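PDB 3SK9: CRISPR-associated endonuclease/helicase Cas3 from Thermus thermophilus HB8, which cuts single-stranded DNA through its N-terminal metal-dependent HD nuclease domain, the part in this crystal, in CRISPR defence against mobile genetic elements. Local coordinates for residues L165-E168 against A169-W172. Residues are numbered along the deposited sequence; the frame is centred on the assembly and turned at random.
Sequences LWKE and ARRW
The guanidinium of Arg170 lies with one face over the backbone of the preceding turn, where Trp166 O stands 3.5 Å above its plane, displaced toward the rim, with Lys167 N beside it. Its NH2 comes obliquely to the Trp166 ring and lies 3.7 Å from Trp166 CB. The guanidinium of Arg171 is used differently: Lys167 O sits at its edge, close to its plane, and accepts a hydrogen bond of 2.9 Å from Arg171 NH1. That donor stands 42° above the carbonyl plane, off the lone pairs, and the same oxygen takes a second, weak bond from Arg171 N at 3.4 Å. The side chain thus reaches back to its own helix and claims a carbonyl whose regular i to i+4 bond is stretched. Arg170 folds back because its CG lies between the backbone N and the carbonyl carbon (chi1 51°) and the chain bends again at chi3 (69°), which carries NH1 to 3.6 Å from Lys167 CG. Lys167 runs alongside it in the same direction, and Glu162 forms salt bridges with both, which probably offsets the repulsion between the like charges; Ala79 O accepts a hydrogen bond from Arg170 NH2. Along the backbone, Ala169 N to Leu165 O (2.9 Å) and Trp172 N to Glu168 O (3.0 Å) are ordinary alpha-helical bonds. This is the first part of helix 165-181 in the Cas3 HD domain, with Arg170 about 11 Å from the metal ligand Asp75, measured between side chains. Arg170 makes a cation-pi contact with Phe117 of helix 110-124, and Arg171 packs on Leu121 and pairs with Glu124 of that helix, while Trp166 and Trp172 rest on helix 10-16.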
loop_
_atom_site.group_PDB
_atom_site.type_symbol
_atom_site.label_atom_id
_atom_site.label_comp_id
_atom_site.label_asym_id
_atom_site.label_seq_id
_atom_site.Cartn_x
_atom_site.Cartn_y
_atom_site.Cartn_z
ATOM N N LEU A 165 5.021 8.218 20.493
ATOM C CA LEU A 165 5.579 6.951 19.999
ATOM C C LEU A 165 4.877 6.471 18.698
ATOM O O LEU A 165 5.486 5.805 17.859
ATOM C CB LEU A 165 5.438 5.866 21.064
ATOM C CG LEU A 165 6.419 4.688 20.967
ATOM C CD1 LEU A 165 7.834 5.185 21.101
ATOM C CD2 LEU A 165 6.109 3.633 22.033
ATOM N N TRP A 166 3.601 6.806 18.542
ATOM C CA TRP A 166 2.867 6.464 17.309
ATOM C C TRP A 166 3.538 7.047 16.045
ATOM O O TRP A 166 3.544 6.406 14.999
ATOM C CB TRP A 166 1.395 6.914 17.390
ATOM C CG TRP A 166 0.517 5.988 18.206
ATOM C CD1 TRP A 166 0.029 6.201 19.466
ATOM C CD2 TRP A 166 0.057 4.687 17.814
ATOM N NE1 TRP A 166 -0.720 5.113 19.871
ATOM C CE2 TRP A 166 -0.721 4.179 18.866
ATOM C CE3 TRP A 166 0.205 3.918 16.654
ATOM C CZ2 TRP A 166 -1.343 2.938 18.797
ATOM C CZ3 TRP A 166 -0.427 2.672 16.593
ATOM C CH2 TRP A 166 -1.172 2.202 17.649
ATOM N N LYS A 167 4.078 8.264 16.125
ATOM C CA LYS A 167 4.702 8.860 14.944
ATOM C C LYS A 167 5.945 8.054 14.603
ATOM O O LYS A 167 6.280 7.846 13.434
ATOM C CB LYS A 167 5.076 10.325 15.189
ATOM C CG LYS A 167 3.883 11.221 15.503
ATOM C CD LYS A 167 4.330 12.572 16.078
ATOM C CE LYS A 167 3.178 13.584 16.090
ATOM N NZ LYS A 167 1.938 13.087 16.756
ATOM N N GLU A 168 6.637 7.595 15.630
ATOM C CA GLU A 168 7.844 6.783 15.395
ATOM C C GLU A 168 7.471 5.391 14.814
ATOM O O GLU A 168 8.126 4.919 13.869
ATOM C CB GLU A 168 8.661 6.658 16.673
ATOM C CG GLU A 168 9.316 7.979 17.071
ATOM C CD GLU A 168 9.906 7.940 18.473
ATOM O OE1 GLU A 168 11.074 7.534 18.637
ATOM O OE2 GLU A 168 9.193 8.317 19.425
ATOM N N ALA A 169 6.441 4.751 15.380
ATOM C CA ALA A 169 5.957 3.435 14.937
ATOM C C ALA A 169 5.575 3.446 13.448
ATOM O O ALA A 169 5.824 2.483 12.723
ATOM C CB ALA A 169 4.736 2.976 15.772
ATOM N N ARG A 170 4.956 4.530 12.998
ATOM C CA ARG A 170 4.550 4.580 11.596
ATOM C C ARG A 170 5.757 4.695 10.696
ATOM O O ARG A 170 5.758 4.144 9.600
ATOM C CB ARG A 170 3.469 5.659 11.321
ATOM C CG ARG A 170 3.734 7.044 11.818
ATOM C CD ARG A 170 2.489 7.951 11.639
ATOM N NE ARG A 170 1.388 7.569 12.515
ATOM C CZ ARG A 170 0.859 8.347 13.464
ATOM N NH1 ARG A 170 1.300 9.590 13.668
ATOM N NH2 ARG A 170 -0.124 7.877 14.211
ATOM N N ARG A 171 6.821 5.373 11.149
ATOM C CA ARG A 171 8.016 5.419 10.311
ATOM C C ARG A 171 8.690 4.051 10.270
ATOM O O ARG A 171 9.190 3.602 9.210
ATOM C CB ARG A 171 8.964 6.507 10.818
ATOM C CG ARG A 171 8.251 7.917 10.757
ATOM C CD ARG A 171 8.943 9.109 11.486
ATOM N NE ARG A 171 8.447 10.409 10.968
ATOM C CZ ARG A 171 7.192 10.864 11.097
ATOM N NH1 ARG A 171 6.252 10.148 11.740
ATOM N NH2 ARG A 171 6.853 12.038 10.570
ATOM N N TRP A 172 8.666 3.365 11.420
ATOM C CA TRP A 172 9.185 1.983 11.512
ATOM C C TRP A 172 8.487 1.044 10.524
ATOM O O TRP A 172 9.138 0.280 9.787
ATOM C CB TRP A 172 9.018 1.461 12.948
ATOM C CG TRP A 172 9.745 0.133 13.240
ATOM C CD1 TRP A 172 10.967 -0.038 13.860
ATOM C CD2 TRP A 172 9.242 -1.182 12.987
ATOM N NE1 TRP A 172 11.273 -1.380 13.949
ATOM C CE2 TRP A 172 10.234 -2.105 13.420
ATOM C CE3 TRP A 172 8.068 -1.671 12.403
ATOM C CZ2 TRP A 172 10.071 -3.490 13.297
ATOM C CZ3 TRP A 172 7.900 -3.040 12.286
ATOM C CH2 TRP A 172 8.909 -3.934 12.718
#